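Local coordinates for protein EF-P arginine 32 rhamnosyl-transferase (Pseudomonas putida KT2440, PDB 5NV8) that is an EF-P rhamnosyltransferase of the EarP family, a glycosyltransferase that holds 2'-deoxy-thymidine-beta-L-rhamnose in a pocket of its chain, at residues A185-G189 with L190-L194; D193-P196 with G197-L200; C324-S327 with D328-A332. All coordinates share one frame; numbering follows the deposited sequence.

In the fold
Contacts 1 and 2 form one continuous path. Contact 1 is the end of helix 180-189 and the turn after it. Contact 2 carries the chain through a beta turn into strand 199-203, an inner strand of the six-stranded mixed sheet. The two share Asp-193 and Leu-194, and their centres are about 11 Å apart. They also touch where Leu-187 CD1 lies 4.2 Å from Leu-200 CD2. Contact 3 stands apart, at the start of helix 328-343. Its centre is about 35 Å from that of contact 1 and about 28 Å from that of contact 2. The side chain of Leu-190 in contact 1 is about 8 Å from the bound 2'-deoxy-thymidine-beta-L-rhamnose.

Contact 1 (A185-G189 with L190-L194)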
ATOM      1  N   ALA A 185     -12.210 -18.224  -0.608  1.00 47.76           N
ATOM      2  CA  ALA A 185     -13.425 -17.555  -0.154  1.00 47.39           C
ATOM      3  C   ALA A 185     -13.388 -16.063  -0.464  1.00 47.25           C
ATOM      4  O   ALA A 185     -14.354 -15.507  -1.001  1.00 48.50           O
ATOM      5  CB  ALA A 185     -13.625 -17.794   1.342  1.00 47.45           C
ATOM      6  N   PHE A 186     -12.276 -15.395  -0.141  1.00 35.35           N
ATOM      7  CA  PHE A 186     -12.212 -13.948  -0.330  1.00 34.12           C
ATOM      8  C   PHE A 186     -12.263 -13.572  -1.808  1.00 31.38           C
ATOM      9  O   PHE A 186     -12.965 -12.627  -2.188  1.00 32.82           O
ATOM     10  CB  PHE A 186     -10.949 -13.378   0.310  1.00 29.34           C
ATOM     11  CG  PHE A 186     -10.751 -11.916   0.034  1.00 32.01           C
ATOM     12  CD1 PHE A 186     -11.679 -10.987   0.475  1.00 29.25           C
ATOM     13  CD2 PHE A 186      -9.662 -11.472  -0.698  1.00 27.18           C
ATOM     14  CE1 PHE A 186     -11.516  -9.644   0.214  1.00 28.80           C
ATOM     15  CE2 PHE A 186      -9.495 -10.125  -0.963  1.00 34.87           C
ATOM     16  CZ  PHE A 186     -10.424  -9.210  -0.503  1.00 36.62           C
ATOM     17  N   LEU A 187     -11.515 -14.287  -2.651  1.00 30.88           N
ATOM     18  CA  LEU A 187     -11.546 -14.010  -4.084  1.00 42.06           C
ATOM     19  C   LEU A 187     -12.950 -14.202  -4.647  1.00 41.20           C
ATOM     20  O   LEU A 187     -13.460 -13.350  -5.385  1.00 48.52           O
ATOM     21  CB  LEU A 187     -10.542 -14.902  -4.814  1.00 40.98           C
ATOM     22  CG  LEU A 187      -9.116 -14.355  -4.908  1.00 42.80           C
ATOM     23  CD1 LEU A 187      -8.224 -15.278  -5.728  1.00 40.74           C
ATOM     24  CD2 LEU A 187      -9.120 -12.946  -5.484  1.00 41.52           C
ATOM     25  N   GLN A 188     -13.594 -15.320  -4.303  1.00 41.58           N
ATOM     26  CA  GLN A 188     -14.955 -15.568  -4.762  1.00 43.39           C
ATOM     27  C   GLN A 188     -15.961 -14.604  -4.146  1.00 52.61           C
ATOM     28  O   GLN A 188     -17.019 -14.371  -4.739  1.00 60.65           O
ATOM     29  CB  GLN A 188     -15.359 -17.010  -4.451  1.00 43.82           C
ATOM     30  CG  GLN A 188     -15.113 -17.979  -5.595  1.00 55.53           C
ATOM     31  CD  GLN A 188     -15.564 -19.386  -5.269  1.00 63.72           C
ATOM     32  OE1 GLN A 188     -16.528 -19.586  -4.532  1.00 68.39           O
ATOM     33  NE2 GLN A 188     -14.865 -20.373  -5.819  1.00 65.73           N
ATOM     34  N   GLY A 189     -15.658 -14.041  -2.974  1.00 46.15           N
ATOM     35  CA  GLY A 189     -16.538 -13.048  -2.386  1.00 39.65           C
ATOM     36  C   GLY A 189     -16.531 -11.718  -3.108  1.00 40.57           C
ATOM     37  O   GLY A 189     -17.468 -10.930  -2.942  1.00 39.93           O
ATOM     38  N   LEU A 190     -15.501 -11.453  -3.910  1.00 45.76           N
ATOM     39  CA  LEU A 190     -15.377 -10.203  -4.649  1.00 48.02           C
ATOM     40  C   LEU A 190     -15.748 -10.350  -6.119  1.00 49.95           C
ATOM     41  O   LEU A 190     -15.483  -9.437  -6.907  1.00 52.10           O
ATOM     42  CB  LEU A 190     -13.954  -9.654  -4.519  1.00 51.60           C
ATOM     43  CG  LEU A 190     -13.713  -8.603  -3.431  1.00 59.46           C
ATOM     44  CD1 LEU A 190     -14.192  -9.092  -2.070  1.00 60.52           C
ATOM     45  CD2 LEU A 190     -12.242  -8.213  -3.376  1.00 58.70           C
ATOM     46  N   GLY A 191     -16.356 -11.468  -6.503  1.00 49.56           N
ATOM     47  CA  GLY A 191     -16.728 -11.686  -7.891  1.00 47.98           C
ATOM     48  C   GLY A 191     -15.553 -11.932  -8.813  1.00 48.21           C
ATOM     49  O   GLY A 191     -15.576 -11.493  -9.969  1.00 55.67           O
ATOM     50  N   VAL A 192     -14.526 -12.628  -8.329  1.00 45.43           N
ATOM     51  CA  VAL A 192     -13.305 -12.884  -9.085  1.00 36.06           C
ATOM     52  C   VAL A 192     -13.196 -14.385  -9.315  1.00 44.15           C
ATOM     53  O   VAL A 192     -13.145 -15.163  -8.354  1.00 59.73           O
ATOM     54  CB  VAL A 192     -12.060 -12.355  -8.356  1.00 37.83           C
ATOM     55  CG1 VAL A 192     -10.791 -12.885  -9.011  1.00 42.77           C
ATOM     56  CG2 VAL A 192     -12.060 -10.834  -8.325  1.00 33.78           C
ATOM     57  N   ASP A 193     -13.167 -14.791 -10.583  1.00 46.84           N
ATOM     58  CA  ASP A 193     -12.897 -16.176 -10.967  1.00 45.17           C
ATOM     59  C   ASP A 193     -11.441 -16.243 -11.413  1.00 43.88           C
ATOM     60  O   ASP A 193     -11.111 -15.890 -12.548  1.00 51.37           O
ATOM     61  CB  ASP A 193     -13.846 -16.642 -12.067  1.00 45.51           C
ATOM     62  CG  ASP A 193     -13.813 -18.146 -12.269  1.00 49.85           C
ATOM     63  OD1 ASP A 193     -12.943 -18.813 -11.668  1.00 51.77           O
ATOM     64  OD2 ASP A 193     -14.655 -18.664 -13.033  1.00 55.20           O
ATOM     65  N   LEU A 194     -10.575 -16.702 -10.512  1.00 44.12           N
ATOM     66  CA  LEU A 194      -9.140 -16.723 -10.769  1.00 38.82           C
ATOM     67  C   LEU A 194      -8.818 -17.584 -11.984  1.00 42.91           C
ATOM     68  O   LEU A 194      -9.270 -18.728 -12.089  1.00 44.56           O
ATOM     69  CB  LEU A 194      -8.405 -17.244  -9.530  1.00 43.60           C
ATOM     70  CG  LEU A 194      -6.875 -17.219  -9.452  1.00 45.15           C
ATOM     71  CD1 LEU A 194      -6.263 -18.509  -9.996  1.00 45.44           C
ATOM     72  CD2 LEU A 194      -6.298 -15.997 -10.158  1.00 31.47           C
TER
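Leu-190 folds back over the last turn of the helix onto Phe-186. Its CB passes 3.8 Å from Leu-187 O. Both methyls lie on one side of the Phe-186 ring plane, at its CE1-CZ end. CD1 sits 3.6 Å from Phe-186 CE1 and also rests on the carbonyl carbon of Gly-189. CD2 comes 3.5 Å from Phe-186 CZ, at an oblique slant to the ring. Phe-186 meets them because its CG is anti to the backbone N (chi1 174°). The same ring also touches Asp-270, Arg-273 and Ser-277 of helix 268-277.

Leu-187 O takes two hydrogen bonds, from opposite faces of its carbonyl plane. Leu-190 N and Val-192 N each lie 3.2 Å from Leu-187 O. A weak bond runs from Gly-191 N to Gln-188 O. Leu-187 CD2 meets Val-192 CG1 at 3.9 Å, and Val-192 goes on to pack against strands 225-230 and 258-263. Gly-191 makes the reversal with a positive phi of 71°. The bond from Val-192 to Leu-187, the weaker one within it, the left-handed glycine and the apolar pair together make a Schellman motif with its hydrophobic contact, a common C-terminal helix stop.

Contact 2 (D193-P196 with G197-L200)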
ATOM      1  N   ASP A 193     -13.167 -14.791 -10.583  1.00 46.84           N
ATOM      2  CA  ASP A 193     -12.897 -16.176 -10.967  1.00 45.17           C
ATOM      3  C   ASP A 193     -11.441 -16.243 -11.413  1.00 43.88           C
ATOM      4  O   ASP A 193     -11.111 -15.890 -12.548  1.00 51.37           O
ATOM      5  CB  ASP A 193     -13.846 -16.642 -12.067  1.00 45.51           C
ATOM      6  CG  ASP A 193     -13.813 -18.146 -12.269  1.00 49.85           C
ATOM      7  OD1 ASP A 193     -12.943 -18.813 -11.668  1.00 51.77           O
ATOM      8  OD2 ASP A 193     -14.655 -18.664 -13.033  1.00 55.20           O
ATOM      9  N   LEU A 194     -10.575 -16.702 -10.512  1.00 44.12           N
ATOM     10  CA  LEU A 194      -9.140 -16.723 -10.769  1.00 38.82           C
ATOM     11  C   LEU A 194      -8.818 -17.584 -11.984  1.00 42.91           C
ATOM     12  O   LEU A 194      -9.270 -18.728 -12.089  1.00 44.56           O
ATOM     13  CB  LEU A 194      -8.405 -17.244  -9.530  1.00 43.60           C
ATOM     14  CG  LEU A 194      -6.875 -17.219  -9.452  1.00 45.15           C
ATOM     15  CD1 LEU A 194      -6.263 -18.509  -9.996  1.00 45.44           C
ATOM     16  CD2 LEU A 194      -6.298 -15.997 -10.158  1.00 31.47           C
ATOM     17  N   VAL A 195      -8.040 -17.026 -12.907  1.00 41.08           N
ATOM     18  CA  VAL A 195      -7.585 -17.766 -14.082  1.00 38.76           C
ATOM     19  C   VAL A 195      -6.563 -18.797 -13.618  1.00 34.37           C
ATOM     20  O   VAL A 195      -5.537 -18.423 -13.033  1.00 30.56           O
ATOM     21  CB  VAL A 195      -6.992 -16.829 -15.148  1.00 36.88           C
ATOM     22  CG1 VAL A 195      -6.542 -17.622 -16.363  1.00 35.96           C
ATOM     23  CG2 VAL A 195      -8.001 -15.766 -15.550  1.00 39.49           C
ATOM     24  N   PRO A 196      -6.795 -20.088 -13.848  1.00 40.93           N
ATOM     25  CA  PRO A 196      -5.870 -21.110 -13.336  1.00 34.24           C
ATOM     26  C   PRO A 196      -4.469 -20.933 -13.905  1.00 30.14           C
ATOM     27  O   PRO A 196      -4.289 -20.723 -15.106  1.00 33.60           O
ATOM     28  CB  PRO A 196      -6.506 -22.427 -13.795  1.00 33.43           C
ATOM     29  CG  PRO A 196      -7.940 -22.095 -14.060  1.00 43.58           C
ATOM     30  CD  PRO A 196      -7.941 -20.682 -14.554  1.00 38.21           C
ATOM     31  N   GLY A 197      -3.476 -21.012 -13.022  1.00 29.36           N
ATOM     32  CA  GLY A 197      -2.087 -20.859 -13.412  1.00 34.23           C
ATOM     33  C   GLY A 197      -1.665 -19.458 -13.791  1.00 41.59           C
ATOM     34  O   GLY A 197      -0.570 -19.284 -14.333  1.00 53.72           O
ATOM     35  N   ALA A 198      -2.488 -18.452 -13.520  1.00 26.74           N
ATOM     36  CA  ALA A 198      -2.197 -17.081 -13.911  1.00 28.47           C
ATOM     37  C   ALA A 198      -1.521 -16.313 -12.782  1.00 28.18           C
ATOM     38  O   ALA A 198      -1.800 -16.530 -11.599  1.00 24.87           O
ATOM     39  CB  ALA A 198      -3.473 -16.349 -14.329  1.00 26.40           C
ATOM     40  N   LEU A 199      -0.622 -15.407 -13.168  1.00 27.19           N
ATOM     41  CA  LEU A 199      -0.023 -14.474 -12.223  1.00 28.61           C
ATOM     42  C   LEU A 199      -1.045 -13.409 -11.836  1.00 31.45           C
ATOM     43  O   LEU A 199      -1.653 -12.781 -12.705  1.00 41.40           O
ATOM     44  CB  LEU A 199       1.222 -13.825 -12.837  1.00 31.42           C
ATOM     45  CG  LEU A 199       2.126 -13.013 -11.902  1.00 35.31           C
ATOM     46  CD1 LEU A 199       3.026 -13.929 -11.085  1.00 31.78           C
ATOM     47  CD2 LEU A 199       2.956 -12.001 -12.689  1.00 27.19           C
ATOM     48  N   LEU A 200      -1.243 -13.209 -10.532  1.00 33.88           N
ATOM     49  CA  LEU A 200      -2.268 -12.302 -10.022  1.00 32.13           C
ATOM     50  C   LEU A 200      -1.586 -11.001  -9.614  1.00 28.74           C
ATOM     51  O   LEU A 200      -0.667 -11.017  -8.789  1.00 36.43           O
ATOM     52  CB  LEU A 200      -3.012 -12.931  -8.838  1.00 33.85           C
ATOM     53  CG  LEU A 200      -4.411 -12.428  -8.446  1.00 28.83           C
ATOM     54  CD1 LEU A 200      -5.407 -12.562  -9.600  1.00 25.34           C
ATOM     55  CD2 LEU A 200      -4.957 -13.113  -7.186  1.00 34.15           C
TER
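Val-195 and Ala-198 close a type II beta turn. Its one hydrogen bond runs from Ala-198 N to Val-195 O, 3.1 Å long, with an N-H...O angle of 146°. The donor lies above the carbonyl plane, not on a lone pair. Pro-196 and Gly-197 fill the two corners. The proline ring fixes the first phi. Gly-197 has a positive phi of 72°, as is usual at the second corner of a type II turn.

The apolar contacts are few. Ala-198 CB points back across the turn and sits 3.6 Å from Val-195 CB. Val-195 CG1, anti to its own backbone N, adds a looser touch on the same Ala-198 methyl. Ala-198 CB also lies 3.2 Å from Val-195 O, the acceptor of the turn bond. Further in, Leu-194 CD2 meets Leu-200 CD1 at 3.6 Å. This is a single pair of methyls on side chains that approach at a slant. It joins the incoming loop to the strand, and both leucines continue onto His-226.

Backbone amides reach side chains elsewhere in the fold. Val-195 N is hydrogen-bonded to His-226 ND1, and Leu-200 N to Asp-279 OD2. Leu-199 makes backbone hydrogen bonds with His-226 of strand 225-230 and with Pro-224 just before it.

The chemistry is therefore simple. One backbone bond and a proline-glycine corner set the bend. The side-chain contacts across it are apolar, and the further polar partners lie on neighbouring parts of the fold.

Contact 3 (C324-S327 with D328-A332); sequences CGLS and DDADA
Ser-327 and Asp-331 meet through the backbone at the start of helix 328-343. The tight part is here. Asp-331 N donates to Ser-327 O at an angle of 165°, almost in line with the C=O bond. The modelled length of 2.5 Å is very short, so its exact value is doubtful. One residue on, Ala-332 N bonds to Asp-328 O at 3.0 Å, and the helix is under way.

Beside this bond, and equally part of the tight side, lies a small apolar patch. Leu-326 reaches forward to the helix with CD2, which comes 3.8 Å from Ala-330 CB. Leu-326 CB is about as near to the same methyl. Ala-330 is buried. Helix 358-373 covers the patch, with Glu-360, Leu-361 and His-364 against Leu-326.

Ser-327 OG stands between its backbone N and its carbonyl carbon (chi1 60°). From there it touches Ala-330 CB at 3.6 Å, while its hydrogen bond goes to Glu-360 OE1 of helix 358-373.

The outer side is loose. Asp-328 and Asp-329 are exposed and barely touch the preceding residues. The side chain of Asp-328 starts away from them, and only its CB lies near Ser-327. Asp-331, partly exposed, is the held acid of this side: its OD2 makes a salt bridge with Arg-323 NE. Asp-328 and Asp-329, the first two residues of the helix, may interact favourably with its positive end. The whole is a helix N-terminus with serine at the N-cap and two acidic residues right after it, joined to a neighbouring helix through the serine hydroxyl.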
ATOM      1  N   CYS A 324      19.459  -3.351  -0.988  1.00 56.90           N
ATOM      2  CA  CYS A 324      20.773  -3.658  -0.424  1.00 61.10           C
ATOM      3  C   CYS A 324      21.174  -5.117  -0.629  1.00 59.55           C
ATOM      4  O   CYS A 324      22.338  -5.404  -0.930  1.00 64.87           O
ATOM      5  CB  CYS A 324      20.794  -3.297   1.062  1.00 56.93           C
ATOM      6  SG  CYS A 324      21.090  -1.542   1.381  1.00 58.96           S
ATOM      7  N   GLY A 325      20.237  -6.052  -0.478  1.00 56.05           N
ATOM      8  CA  GLY A 325      20.607  -7.454  -0.440  1.00 59.31           C
ATOM      9  C   GLY A 325      20.664  -8.206  -1.758  1.00 59.02           C
ATOM     10  O   GLY A 325      21.128  -9.350  -1.776  1.00 52.29           O
ATOM     11  N   LEU A 326      20.225  -7.609  -2.859  1.00 39.09           N
ATOM     12  CA  LEU A 326      20.066  -8.351  -4.102  1.00 45.15           C
ATOM     13  C   LEU A 326      21.357  -8.370  -4.920  1.00 47.13           C
ATOM     14  O   LEU A 326      22.231  -7.512  -4.782  1.00 47.05           O
ATOM     15  CB  LEU A 326      18.929  -7.762  -4.937  1.00 36.35           C
ATOM     16  CG  LEU A 326      17.527  -7.991  -4.371  1.00 50.58           C
ATOM     17  CD1 LEU A 326      16.568  -6.915  -4.853  1.00 49.37           C
ATOM     18  CD2 LEU A 326      17.017  -9.379  -4.738  1.00 51.79           C
ATOM     19  N   SER A 327      21.457  -9.379  -5.785  1.00 41.61           N
ATOM     20  CA  SER A 327      22.593  -9.510  -6.683  1.00 48.83           C
ATOM     21  C   SER A 327      22.559  -8.416  -7.750  1.00 46.33           C
ATOM     22  O   SER A 327      21.579  -7.684  -7.900  1.00 48.23           O
ATOM     23  CB  SER A 327      22.598 -10.892  -7.339  1.00 51.19           C
ATOM     24  OG  SER A 327      21.418 -11.096  -8.096  1.00 46.50           O
ATOM     25  N   ASP A 328      23.653  -8.323  -8.509  1.00 49.93           N
ATOM     26  CA  ASP A 328      23.791  -7.240  -9.479  1.00 51.11           C
ATOM     27  C   ASP A 328      22.720  -7.317 -10.561  1.00 53.17           C
ATOM     28  O   ASP A 328      22.186  -6.286 -10.990  1.00 51.59           O
ATOM     29  CB  ASP A 328      25.187  -7.271 -10.097  1.00 49.14           C
ATOM     30  CG  ASP A 328      26.271  -6.946  -9.091  1.00 62.86           C
ATOM     31  OD1 ASP A 328      26.245  -5.831  -8.527  1.00 68.56           O
ATOM     32  OD2 ASP A 328      27.144  -7.808  -8.859  1.00 67.61           O
ATOM     33  N   ASP A 329      22.388  -8.527 -11.015  1.00 48.33           N
ATOM     34  CA  ASP A 329      21.347  -8.665 -12.025  1.00 49.16           C
ATOM     35  C   ASP A 329      19.966  -8.378 -11.439  1.00 47.95           C
ATOM     36  O   ASP A 329      19.108  -7.800 -12.115  1.00 47.09           O
ATOM     37  CB  ASP A 329      21.397 -10.062 -12.646  1.00 52.77           C
ATOM     38  CG  ASP A 329      22.539 -10.220 -13.641  1.00 56.02           C
ATOM     39  OD1 ASP A 329      23.062  -9.192 -14.121  1.00 56.46           O
ATOM     40  OD2 ASP A 329      22.909 -11.375 -13.951  1.00 45.80           O
ATOM     41  N   ALA A 330      19.736  -8.764 -10.181  1.00 41.54           N
ATOM     42  CA  ALA A 330      18.446  -8.496  -9.551  1.00 44.13           C
ATOM     43  C   ALA A 330      18.338  -7.048  -9.090  1.00 41.99           C
ATOM     44  O   ALA A 330      17.265  -6.442  -9.189  1.00 41.06           O
ATOM     45  CB  ALA A 330      18.224  -9.447  -8.376  1.00 37.62           C
ATOM     46  N   ASP A 331      19.434  -6.485  -8.574  1.00 37.39           N
ATOM     47  CA  ASP A 331      19.454  -5.072  -8.208  1.00 38.13           C
ATOM     48  C   ASP A 331      19.141  -4.194  -9.413  1.00 43.68           C
ATOM     49  O   ASP A 331      18.324  -3.271  -9.329  1.00 37.56           O
ATOM     50  CB  ASP A 331      20.820  -4.716  -7.610  1.00 40.80           C
ATOM     51  CG  ASP A 331      20.873  -3.310  -7.046  1.00 51.01           C
ATOM     52  OD1 ASP A 331      20.887  -2.345  -7.837  1.00 56.29           O
ATOM     53  OD2 ASP A 331      20.919  -3.171  -5.805  1.00 48.23           O
ATOM     54  N   ALA A 332      19.777  -4.482 -10.553  1.00 48.87           N
ATOM     55  CA  ALA A 332      19.553  -3.686 -11.756  1.00 51.99           C
ATOM     56  C   ALA A 332      18.120  -3.817 -12.253  1.00 47.76           C
ATOM     57  O   ALA A 332      17.537  -2.846 -12.751  1.00 50.07           O
ATOM     58  CB  ALA A 332      20.535  -4.101 -12.851  1.00 48.44           C
TER